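Local coordinates for peroxisomal acyl-CoA oxidase 1A (Solanum lycopersicum, PDB 2FON), which probably oxidises fatty acyl-CoA esters in peroxisomal beta-oxidation, with FAD as its bound cofactor, at residues 480-485 and 502-507; 455-460 and 512-517; 24-29 and 326-331; 422-427 and 646-651. All coordinates share one frame; numbering follows the deposited sequence.

Interaction 1: residues 480-485 and 502-507; sequences IEHLMQ and VLEAFE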
# COMPACT_ATOMS: atom_id res chain seq x y z
N ILE B 480 4.84 -33.77 17.27
CA ILE B 480 6.08 -33.44 16.53
C ILE B 480 6.87 -34.66 16.04
O ILE B 480 7.24 -34.67 14.86
CB ILE B 480 7.01 -32.45 17.30
N GLU B 481 7.13 -35.67 16.88
CA GLU B 481 7.96 -36.80 16.43
C GLU B 481 7.54 -37.19 15.01
O GLU B 481 8.39 -37.33 14.13
CB GLU B 481 7.86 -38.03 17.37
N HIS B 482 6.23 -37.30 14.82
CA HIS B 482 5.62 -37.62 13.55
C HIS B 482 5.80 -36.49 12.52
O HIS B 482 6.40 -36.70 11.45
CB HIS B 482 4.15 -37.90 13.79
CG HIS B 482 3.37 -38.12 12.54
ND1 HIS B 482 2.64 -37.11 11.93
CD2 HIS B 482 3.22 -39.21 11.76
CE1 HIS B 482 2.07 -37.58 10.84
NE2 HIS B 482 2.40 -38.85 10.71
N LEU B 483 5.29 -35.31 12.83
CA LEU B 483 5.36 -34.18 11.93
C LEU B 483 6.80 -33.84 11.44
O LEU B 483 6.99 -33.32 10.34
CB LEU B 483 4.67 -32.98 12.56
CG LEU B 483 3.15 -33.01 12.67
CD1 LEU B 483 2.62 -31.94 13.55
CD2 LEU B 483 2.46 -32.90 11.33
N MET B 484 7.81 -34.15 12.26
CA MET B 484 9.21 -33.96 11.87
C MET B 484 9.65 -34.89 10.74
O MET B 484 10.60 -34.59 10.02
CB MET B 484 10.15 -34.21 13.05
CG MET B 484 10.16 -33.16 14.12
SD MET B 484 10.53 -31.58 13.38
CE MET B 484 12.31 -31.70 13.11
N GLN B 485 8.97 -36.02 10.59
CA GLN B 485 9.49 -37.04 9.68
C GLN B 485 8.52 -37.51 8.57
O GLN B 485 8.86 -38.39 7.78
CB GLN B 485 10.03 -38.23 10.49
CG GLN B 485 9.01 -38.90 11.39
CD GLN B 485 8.08 -39.90 10.66
OE1 GLN B 485 8.52 -40.98 10.19
NE2 GLN B 485 6.80 -39.56 10.60
N VAL B 502 -3.98 -31.31 3.21
CA VAL B 502 -3.63 -29.90 3.31
C VAL B 502 -3.33 -29.54 4.74
O VAL B 502 -2.35 -28.83 5.04
CB VAL B 502 -4.74 -28.97 2.68
CG1 VAL B 502 -4.70 -27.55 3.21
CG2 VAL B 502 -4.65 -29.01 1.13
N LEU B 503 -4.17 -30.06 5.62
CA LEU B 503 -4.03 -29.78 7.04
C LEU B 503 -2.70 -30.30 7.52
O LEU B 503 -1.94 -29.58 8.15
CB LEU B 503 -5.18 -30.42 7.82
CG LEU B 503 -5.13 -30.35 9.34
CD1 LEU B 503 -5.05 -28.91 9.90
CD2 LEU B 503 -6.36 -31.11 9.87
N GLU B 504 -2.39 -31.54 7.19
CA GLU B 504 -1.12 -32.08 7.62
C GLU B 504 0.01 -31.24 7.06
O GLU B 504 0.98 -30.99 7.77
CB GLU B 504 -0.94 -33.51 7.22
CG GLU B 504 0.26 -34.06 7.88
CD GLU B 504 0.53 -35.50 7.50
OE1 GLU B 504 1.09 -35.74 6.40
OE2 GLU B 504 0.20 -36.39 8.31
N ALA B 505 -0.13 -30.81 5.81
CA ALA B 505 0.92 -30.04 5.16
C ALA B 505 1.18 -28.73 5.92
O ALA B 505 2.34 -28.32 6.03
CB ALA B 505 0.59 -29.77 3.72
N PHE B 506 0.13 -28.10 6.45
CA PHE B 506 0.31 -26.88 7.21
C PHE B 506 0.85 -27.11 8.63
O PHE B 506 1.61 -26.29 9.17
CB PHE B 506 -0.99 -26.10 7.25
CG PHE B 506 -1.19 -25.23 6.05
CD1 PHE B 506 -1.73 -25.74 4.88
CD2 PHE B 506 -0.77 -23.91 6.09
CE1 PHE B 506 -1.86 -24.94 3.76
CE2 PHE B 506 -0.90 -23.10 4.96
CZ PHE B 506 -1.45 -23.62 3.81
N GLU B 507 0.44 -28.23 9.21
CA GLU B 507 0.89 -28.66 10.52
C GLU B 507 2.37 -28.96 10.47
O GLU B 507 3.13 -28.47 11.31
CB GLU B 507 0.10 -29.88 10.97
CG GLU B 507 -1.32 -29.55 11.46
CD GLU B 507 -2.09 -30.74 12.04
OE1 GLU B 507 -3.13 -30.50 12.68
OE2 GLU B 507 -1.72 -31.93 11.86

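Interaction 2: residues 455-460 and 512-517; sequences RFLMKT and RMSVAC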
# COMPACT_ATOMS: atom_id res chain seq x y z
N ARG B 455 7.09 -16.33 21.04
CA ARG B 455 7.45 -16.64 22.44
C ARG B 455 6.61 -17.74 23.01
O ARG B 455 7.11 -18.53 23.81
CB ARG B 455 7.24 -15.44 23.33
CG ARG B 455 8.50 -14.73 23.77
CD ARG B 455 8.19 -13.40 24.51
NE ARG B 455 9.40 -12.59 24.51
CZ ARG B 455 10.46 -12.87 25.26
NH1 ARG B 455 10.43 -13.92 26.08
NH2 ARG B 455 11.54 -12.13 25.18
N PHE B 456 5.34 -17.79 22.63
CA PHE B 456 4.39 -18.72 23.19
C PHE B 456 4.57 -20.10 22.59
O PHE B 456 4.39 -21.15 23.28
CB PHE B 456 2.96 -18.23 22.96
CG PHE B 456 1.96 -19.29 23.14
CD1 PHE B 456 1.67 -19.77 24.40
CD2 PHE B 456 1.34 -19.87 22.05
CE1 PHE B 456 0.72 -20.79 24.56
CE2 PHE B 456 0.40 -20.91 22.21
CZ PHE B 456 0.08 -21.35 23.44
N LEU B 457 4.88 -20.11 21.28
CA LEU B 457 5.22 -21.36 20.58
C LEU B 457 6.53 -21.88 21.14
O LEU B 457 6.61 -23.04 21.50
CB LEU B 457 5.34 -21.17 19.08
CG LEU B 457 4.06 -20.79 18.36
CD1 LEU B 457 4.42 -20.52 16.93
CD2 LEU B 457 2.92 -21.86 18.47
N MET B 458 7.51 -21.00 21.29
CA MET B 458 8.78 -21.42 21.86
C MET B 458 8.52 -21.94 23.24
O MET B 458 8.97 -23.04 23.56
CB MET B 458 9.80 -20.29 21.92
CG MET B 458 10.24 -19.77 20.52
SD MET B 458 10.89 -21.11 19.53
CE MET B 458 9.54 -21.44 18.40
N LYS B 459 7.75 -21.21 24.03
CA LYS B 459 7.36 -21.74 25.35
C LYS B 459 6.70 -23.11 25.22
O LYS B 459 7.04 -24.05 25.96
CB LYS B 459 6.44 -20.78 26.11
CG LYS B 459 6.18 -21.25 27.54
CD LYS B 459 5.03 -20.50 28.16
CE LYS B 459 5.08 -20.60 29.67
NZ LYS B 459 4.85 -19.24 30.27
N THR B 460 5.76 -23.24 24.28
CA THR B 460 5.01 -24.49 24.20
C THR B 460 5.94 -25.62 23.87
O THR B 460 5.77 -26.73 24.37
CB THR B 460 3.87 -24.41 23.20
OG1 THR B 460 2.81 -23.64 23.77
CG2 THR B 460 3.31 -25.75 22.89
N ARG B 512 7.73 -27.97 11.91
CA ARG B 512 9.11 -27.92 11.48
C ARG B 512 9.69 -26.53 11.69
O ARG B 512 10.73 -26.41 12.29
CB ARG B 512 9.25 -28.40 10.07
CG ARG B 512 9.20 -29.87 9.96
CD ARG B 512 8.40 -30.27 8.76
NE ARG B 512 8.21 -31.71 8.70
CZ ARG B 512 8.88 -32.50 7.87
NH1 ARG B 512 9.76 -31.97 7.02
NH2 ARG B 512 8.66 -33.81 7.89
N MET B 513 8.99 -25.49 11.27
CA MET B 513 9.56 -24.14 11.41
C MET B 513 9.80 -23.73 12.85
O MET B 513 10.89 -23.23 13.19
CB MET B 513 8.78 -23.09 10.65
CG MET B 513 9.12 -23.09 9.19
SD MET B 513 7.91 -22.11 8.29
CE MET B 513 8.42 -20.41 8.70
N SER B 514 8.82 -24.00 13.71
CA SER B 514 8.97 -23.74 15.14
C SER B 514 10.08 -24.56 15.78
O SER B 514 10.84 -24.04 16.56
CB SER B 514 7.67 -23.93 15.87
OG SER B 514 6.89 -22.78 15.67
N VAL B 515 10.18 -25.83 15.41
CA VAL B 515 11.26 -26.66 15.93
C VAL B 515 12.61 -26.07 15.55
O VAL B 515 13.49 -25.91 16.38
CB VAL B 515 11.12 -28.14 15.43
CG1 VAL B 515 12.44 -28.90 15.52
CG2 VAL B 515 10.03 -28.87 16.24
N ALA B 516 12.74 -25.70 14.29
CA ALA B 516 13.97 -25.11 13.78
C ALA B 516 14.30 -23.83 14.57
O ALA B 516 15.47 -23.57 14.89
CB ALA B 516 13.88 -24.86 12.23
N CYS B 517 13.27 -23.06 14.94
CA CYS B 517 13.53 -21.91 15.78
C CYS B 517 14.03 -22.27 17.19
O CYS B 517 15.00 -21.67 17.69
CB CYS B 517 12.31 -21.05 15.89
SG CYS B 517 12.20 -19.95 14.51

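Interaction 3: residues 24-29 and 326-331; sequences DYLADE and SAVRRQ. With FAD (flavin-adenine dinucleotide), chain D.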
# COMPACT_ATOMS: atom_id res chain seq x y z
N ASP B 24 -28.95 -3.95 -16.07
CA ASP B 24 -27.88 -4.51 -15.27
C ASP B 24 -26.85 -5.07 -16.23
O ASP B 24 -26.98 -6.17 -16.71
CB ASP B 24 -28.41 -5.62 -14.34
CG ASP B 24 -27.26 -6.44 -13.57
OD1 ASP B 24 -26.03 -6.20 -13.77
OD2 ASP B 24 -27.60 -7.36 -12.75
N TYR B 25 -25.80 -4.32 -16.49
CA TYR B 25 -24.67 -4.82 -17.29
C TYR B 25 -23.91 -6.00 -16.70
O TYR B 25 -22.88 -6.37 -17.25
CB TYR B 25 -23.68 -3.69 -17.56
CG TYR B 25 -24.35 -2.58 -18.29
CD1 TYR B 25 -24.89 -1.49 -17.59
CD2 TYR B 25 -24.49 -2.63 -19.68
CE1 TYR B 25 -25.54 -0.47 -18.26
CE2 TYR B 25 -25.14 -1.61 -20.36
CZ TYR B 25 -25.66 -0.54 -19.64
OH TYR B 25 -26.31 0.45 -20.30
N LEU B 26 -24.39 -6.57 -15.60
CA LEU B 26 -23.74 -7.77 -15.03
C LEU B 26 -24.74 -8.92 -14.87
O LEU B 26 -24.44 -9.94 -14.20
CB LEU B 26 -23.06 -7.47 -13.69
CG LEU B 26 -21.84 -6.54 -13.59
CD1 LEU B 26 -21.85 -5.74 -12.25
CD2 LEU B 26 -20.56 -7.33 -13.74
N ALA B 27 -25.92 -8.74 -15.48
CA ALA B 27 -26.96 -9.75 -15.45
C ALA B 27 -26.46 -11.09 -16.05
O ALA B 27 -26.79 -12.17 -15.54
CB ALA B 27 -28.19 -9.25 -16.14
N ASP B 28 -25.63 -11.00 -17.09
CA ASP B 28 -25.04 -12.18 -17.75
C ASP B 28 -24.04 -12.94 -16.87
O ASP B 28 -24.06 -14.18 -16.82
CB ASP B 28 -24.47 -11.88 -19.18
CG ASP B 28 -24.55 -10.33 -19.60
OD1 ASP B 28 -25.21 -9.46 -18.93
OD2 ASP B 28 -23.93 -9.98 -20.66
N GLU B 29 -23.18 -12.19 -16.15
CA GLU B 29 -22.26 -12.76 -15.15
C GLU B 29 -22.98 -13.35 -13.97
O GLU B 29 -22.56 -14.37 -13.47
CB GLU B 29 -21.24 -11.71 -14.62
CG GLU B 29 -20.10 -11.35 -15.60
CD GLU B 29 -19.12 -12.48 -15.89
OE1 GLU B 29 -18.98 -13.42 -15.07
OE2 GLU B 29 -18.47 -12.43 -16.95
N SER B 326 -13.49 -5.96 -12.55
CA SER B 326 -12.86 -6.92 -13.47
C SER B 326 -13.82 -7.65 -14.47
O SER B 326 -13.43 -7.95 -15.60
CB SER B 326 -11.96 -7.92 -12.74
OG SER B 326 -11.07 -7.23 -11.87
N ALA B 327 -15.03 -7.94 -14.05
CA ALA B 327 -15.99 -8.48 -14.97
C ALA B 327 -16.42 -7.43 -16.04
O ALA B 327 -16.80 -7.79 -17.15
CB ALA B 327 -17.17 -9.03 -14.23
N VAL B 328 -16.35 -6.15 -15.73
CA VAL B 328 -16.84 -5.17 -16.67
C VAL B 328 -15.72 -4.66 -17.66
O VAL B 328 -15.92 -4.62 -18.90
CB VAL B 328 -17.51 -4.00 -15.85
CG1 VAL B 328 -17.71 -2.72 -16.68
CG2 VAL B 328 -18.80 -4.47 -15.23
N ARG B 329 -14.57 -4.24 -17.08
CA ARG B 329 -13.32 -4.00 -17.80
C ARG B 329 -12.88 -5.11 -18.76
O ARG B 329 -12.48 -6.26 -18.31
CB ARG B 329 -12.18 -3.85 -16.80
CG ARG B 329 -10.90 -3.12 -17.41
CD ARG B 329 -11.19 -1.75 -18.08
NE ARG B 329 -9.93 -1.12 -18.47
CZ ARG B 329 -9.79 0.13 -18.92
NH1 ARG B 329 -10.81 0.94 -19.07
NH2 ARG B 329 -8.59 0.59 -19.20
N ARG B 330 -12.91 -4.78 -20.06
CA ARG B 330 -12.31 -5.61 -21.08
C ARG B 330 -11.01 -4.95 -21.56
O ARG B 330 -10.92 -3.73 -21.60
CB ARG B 330 -13.28 -5.74 -22.22
CG ARG B 330 -14.66 -6.12 -21.74
CD ARG B 330 -15.62 -6.27 -22.87
NE ARG B 330 -16.87 -6.84 -22.39
CZ ARG B 330 -17.22 -8.13 -22.55
NH1 ARG B 330 -16.42 -9.01 -23.17
NH2 ARG B 330 -18.38 -8.55 -22.07
N GLN B 331 -9.98 -5.74 -21.87
CA GLN B 331 -8.74 -5.15 -22.40
C GLN B 331 -7.94 -6.23 -23.09
O GLN B 331 -7.70 -7.26 -22.48
CB GLN B 331 -7.90 -4.47 -21.29
CG GLN B 331 -7.03 -3.32 -21.74
CD GLN B 331 -7.81 -2.07 -22.24
OE1 GLN B 331 -7.24 -1.22 -22.95
NE2 GLN B 331 -9.09 -1.95 -21.86
PA FAD D . -5.89 -1.83 -17.80
O1A FAD D . -4.98 -2.32 -18.90
O2A FAD D . -7.36 -1.61 -18.19
O5B FAD D . -5.70 -2.92 -16.69
C5B FAD D . -6.70 -3.10 -15.72
C4B FAD D . -6.30 -4.45 -15.13
O4B FAD D . -6.36 -5.41 -16.16
C3B FAD D . -4.86 -4.47 -14.60
O3B FAD D . -4.90 -5.30 -13.50
C2B FAD D . -4.11 -5.23 -15.64
O2B FAD D . -3.04 -5.93 -15.10
C1B FAD D . -5.19 -6.17 -16.17
N9A FAD D . -4.85 -6.48 -17.55
C8A FAD D . -5.07 -5.70 -18.64
N7A FAD D . -4.58 -6.37 -19.71
C5A FAD D . -4.07 -7.57 -19.31
C6A FAD D . -3.48 -8.63 -19.99
N6A FAD D . -3.30 -8.56 -21.30
N1A FAD D . -3.05 -9.74 -19.29
C2A FAD D . -3.21 -9.83 -17.92
N3A FAD D . -3.81 -8.78 -17.27
C4A FAD D . -4.23 -7.66 -17.94
N1 FAD D . -2.16 8.50 -20.33
C2 FAD D . -1.80 9.41 -21.31
O2 FAD D . -1.94 9.19 -22.54
N3 FAD D . -1.19 10.58 -20.90
C4 FAD D . -0.98 10.84 -19.58
O4 FAD D . -0.47 11.92 -19.26
C4X FAD D . -1.37 9.92 -18.61
N5 FAD D . -1.20 10.20 -17.26
C5X FAD D . -1.63 9.36 -16.28
C6 FAD D . -1.44 9.75 -14.99
C7 FAD D . -1.83 8.92 -13.96
C7M FAD D . -1.58 9.40 -12.55
C8 FAD D . -2.43 7.66 -14.27
C8M FAD D . -2.91 6.70 -13.22
C9 FAD D . -2.63 7.29 -15.60
C9A FAD D . -2.24 8.16 -16.63
N10 FAD D . -2.42 7.86 -18.02
C10 FAD D . -1.97 8.75 -18.99
C1' FAD D . -3.00 6.55 -18.50
C2' FAD D . -1.91 5.57 -18.08
O2' FAD D . -0.72 5.84 -18.71
C3' FAD D . -2.05 4.13 -18.43
O3' FAD D . -1.91 3.91 -19.81
C4' FAD D . -3.30 3.48 -17.91
O4' FAD D . -3.49 3.84 -16.55
C5' FAD D . -3.07 1.98 -18.14
O5' FAD D . -3.83 1.30 -17.19
P FAD D . -5.35 0.93 -17.47
O1P FAD D . -6.20 1.95 -16.74
O2P FAD D . -5.48 0.85 -19.00
O3P FAD D . -5.38 -0.59 -16.91

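Interaction 4: residues 422-427 and 646-651; sequences GYLCSS and PKLYEA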
# COMPACT_ATOMS: atom_id res chain seq x y z
N GLY B 422 -8.52 3.01 -10.74
CA GLY B 422 -8.56 2.70 -9.31
C GLY B 422 -7.94 3.83 -8.54
O GLY B 422 -8.20 3.99 -7.36
N TYR B 423 -7.13 4.64 -9.19
CA TYR B 423 -6.45 5.76 -8.51
C TYR B 423 -7.40 6.92 -8.21
O TYR B 423 -7.05 7.85 -7.50
CB TYR B 423 -5.33 6.25 -9.40
CG TYR B 423 -4.32 7.14 -8.78
CD1 TYR B 423 -3.62 6.76 -7.66
CD2 TYR B 423 -4.06 8.36 -9.33
CE1 TYR B 423 -2.69 7.62 -7.10
CE2 TYR B 423 -3.18 9.16 -8.80
CZ TYR B 423 -2.49 8.81 -7.67
OH TYR B 423 -1.54 9.68 -7.20
N LEU B 424 -8.60 6.88 -8.76
CA LEU B 424 -9.51 8.00 -8.62
C LEU B 424 -10.27 7.83 -7.29
O LEU B 424 -10.83 6.73 -7.02
CB LEU B 424 -10.50 7.93 -9.76
CG LEU B 424 -10.26 8.67 -11.07
CD1 LEU B 424 -11.31 8.30 -12.04
CD2 LEU B 424 -10.30 10.15 -10.89
N CYS B 425 -10.33 8.89 -6.47
CA CYS B 425 -11.15 8.84 -5.27
C CYS B 425 -12.50 8.18 -5.49
O CYS B 425 -12.84 7.27 -4.75
CB CYS B 425 -11.29 10.21 -4.61
SG CYS B 425 -9.71 10.74 -3.92
N SER B 426 -13.24 8.54 -6.53
CA SER B 426 -14.58 8.02 -6.74
C SER B 426 -14.67 6.50 -7.00
O SER B 426 -15.77 5.94 -7.19
CB SER B 426 -15.28 8.79 -7.89
OG SER B 426 -14.77 8.37 -9.17
N SER B 427 -13.52 5.83 -7.04
CA SER B 427 -13.50 4.38 -7.18
C SER B 427 -13.77 3.71 -5.87
O SER B 427 -14.18 2.55 -5.87
CB SER B 427 -12.14 3.91 -7.65
OG SER B 427 -11.20 4.08 -6.64
N PRO B 646 -20.19 5.63 -17.78
CA PRO B 646 -20.94 6.88 -17.85
C PRO B 646 -20.97 7.51 -16.51
O PRO B 646 -21.08 8.72 -16.41
CB PRO B 646 -22.36 6.43 -18.29
CG PRO B 646 -22.09 5.15 -18.98
CD PRO B 646 -21.04 4.49 -18.14
N LYS B 647 -20.84 6.70 -15.47
CA LYS B 647 -20.91 7.26 -14.12
C LYS B 647 -19.68 8.04 -13.79
O LYS B 647 -19.81 9.16 -13.28
CB LYS B 647 -21.23 6.24 -13.03
CG LYS B 647 -22.63 5.73 -13.14
CD LYS B 647 -23.65 6.79 -12.84
CE LYS B 647 -24.95 6.36 -13.46
NZ LYS B 647 -26.04 6.99 -12.72
N LEU B 648 -18.52 7.48 -14.11
CA LEU B 648 -17.22 8.21 -14.04
C LEU B 648 -17.22 9.53 -14.82
O LEU B 648 -16.73 10.54 -14.31
CB LEU B 648 -16.02 7.34 -14.46
CG LEU B 648 -15.53 6.23 -13.53
CD1 LEU B 648 -14.47 5.45 -14.17
CD2 LEU B 648 -14.92 6.79 -12.33
N TYR B 649 -17.78 9.54 -16.02
CA TYR B 649 -17.89 10.78 -16.80
C TYR B 649 -18.78 11.81 -16.09
O TYR B 649 -18.36 12.89 -15.78
CB TYR B 649 -18.42 10.46 -18.20
CG TYR B 649 -18.25 11.54 -19.20
CD1 TYR B 649 -17.08 11.65 -19.92
CD2 TYR B 649 -19.29 12.44 -19.46
CE1 TYR B 649 -16.93 12.65 -20.87
CE2 TYR B 649 -19.14 13.47 -20.40
CZ TYR B 649 -17.95 13.57 -21.10
OH TYR B 649 -17.76 14.58 -22.03
N GLU B 650 -20.01 11.46 -15.81
CA GLU B 650 -20.88 12.32 -15.04
C GLU B 650 -20.14 12.76 -13.72
O GLU B 650 -20.16 13.95 -13.35
CB GLU B 650 -22.24 11.61 -14.84
CG GLU B 650 -23.12 12.06 -13.67
CD GLU B 650 -24.41 11.15 -13.45
OE1 GLU B 650 -24.36 9.89 -13.57
OE2 GLU B 650 -25.50 11.69 -13.15
N ALA B 651 -19.43 11.85 -13.06
CA ALA B 651 -18.72 12.25 -11.83
C ALA B 651 -17.62 13.33 -12.02
O ALA B 651 -17.51 14.27 -11.23
CB ALA B 651 -18.24 11.06 -11.02

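Interaction 1: residues 480-485 and 502-507
Glu504 is the first residue of helix 499-521 within 502-507 to meet the short helix 480-483, and it does so through His482. Its chain runs out extended, with CG anti to the backbone N (chi1 -171°), which carries the carboxylate across to the imidazole. There OE2 lies in the plane of the ring, at its edge, 3.4 Å from His482 CE1; the ring and carboxylate planes stand 60° apart. NE2 of the histidine is farther from the same oxygen, so any electrostatic attraction is probably loose. The other carboxylate oxygen, OE1, is hydrogen-bonded to Tyr595. The aliphatic part of Glu504 contributes a little as well, CG lying 4.3 Å from Leu483 CD2.

One turn on, Glu507 offers its base rather than its acid group. Leu483 CD2 rests 3.8 Å from Glu507 CB, while the carboxylate forms a salt bridge with Arg479, just ahead of the helix 480-483. The leucine therefore touches the aliphatic parts of two glutamates about one turn apart, and it also packs on Ala511 farther along the same helix.

The contact is thus a small apolar patch with a polar margin. Helix 480-483 rests on one flank of helix 499-521. Phe506 of the latter packs on helices 535-558 and 567-585 and meets Phe590, of helix 587-592, edge-to-face.

Interaction 2: residues 455-460 and 512-517
Leu457 and Ser514 mark the closest backbone approach of the two segments, their CA atoms 7.0 Å apart. Segments 455-460 of helix 446-462 and 512-517 of the long helix 499-521 cross almost perpendicularly at -82°, with axes 9.8 Å apart. So steep a crossing limits the touching surface to a compact patch.

Met458 makes most of the contact. Its chain bends at chi2 (-57°) and again at chi3, curling the thioether over the second helix. The terminal CE comes 3.4 Å from the backbone O of Ser514 and 3.8 Å from Cys517 CB, while SD also lies beside that CB. The methyl thus rests over the turn that joins residues 514 and 517. Alongside it, Leu457 sends CD1 to within 3.6 Å of Ser514 OG. Leu538 of helix 535-558 touches both Met458 and Cys517, and His545 of the same helix packs on Leu457, so helix 535-558 also borders the patch.

Every residue that touches here is buried, and the contact consists of methyls and a thioether laid against a cysteine methylene, a serine hydroxyl and a backbone carbonyl. Such an interface depends on shape and dispersion rather than directed bonds.

Interaction 3: residues 24-29 and 326-331
At the FAD-binding end of helix 297-328, in the C-alpha1 region of the acyl-CoA oxidase fold, Leu26 and Glu29 pack on Ala327 and Val328. Leu26 occupies the N-cap position of the short helix 27-31. Its CD2 reaches both partners, lying 3.7 Å from Val328 CG2 and 3.8 Å from Ala327 CB, and the leucine and valine side chains cross at about a right angle. Glu29 adds its CG, 4.0 Å from Ala327 CB; its carboxylate turns to Arg616, Lys32 and Gln342, the first two by salt bridges.

Immediately beyond the helix, Arg329 belongs to the FAD site. The cofactor lies at the subunit interface, where the second subunit supplies Tyr154, Gln156, Thr157, Ser163 and Thr441 to it. Gln331 likewise bridges to that subunit: its NE2, over the rim of one face of the Arg329 guanidinium, is hydrogen-bonded to Arg330 O and to Gly160 O of the second subunit. Two N-H groups of that flat guanidinium converge on one phosphate oxygen, O2A of FAD, which lies at its edge and in its plane: Arg329 NE is 2.6 Å and Arg329 NH2 2.7 Å from it, and NH2 also makes a weak bond to O2P.

Interaction 4: residues 422-427 and 646-651
Leu648, on helix 644-652, meets Leu424 and Ser426 of the loop between helices 389-417 and 429-436. From CB, which does not point straight at that loop, the side chain is turned by a first torsion that sets CG anti to the carbonyl carbon (chi1 -73°). CG then branches, and CD2 does the touching. This single methyl lies 3.5 Å from Ser426 OG and 3.9 Å from Leu424 CD1, so it touches a hydroxyl and an apolar branch at once. The two leucines approach obliquely, branch against branch.

Residues 425-427 of the loop form a 3-10 turn, with Ser427 N bonded to Leu424 O at 2.8 Å, and the side chains at 424 and 426 both reach the same methyl. Ile636 completes the setting, touching Ser426, Lys647 and Ala651, and Ile244 of the second subunit packs on Leu424.

The FAD site is close by: the side chain of Leu424 is about 8 Å from a bound FAD, and that of Leu648 about 8 Å from the side chain of FAD-binding Arg329. Across these segments, then, the chemistry is van der Waals packing, which joins helix 644-652 to a loop near the cofactor without spending a directed polar bond.

How the interactions relate
Four contacts illustrate how one fold varies a common theme of small apolar patches. Interactions 1 and 2 share helix 499-521 and touch directly, Leu483 O accepting a probable hydrogen bond from Arg512 NE; interaction 2 is wholly buried, whereas interaction 1 is partly exposed and adds a polar fringe. Interactions 3 and 4, with centres about 17 Å from each other, lie far from that pair, both buried, near FAD and touched by the second subunit. They differ in what surrounds them: 326-331 carries charged and amide groups to the cofactor and the partner chain, while 422-427 meets 646-651 through leucine methyls and a serine. Interactions 2 and 4 stand on opposite sides of the chain's centre.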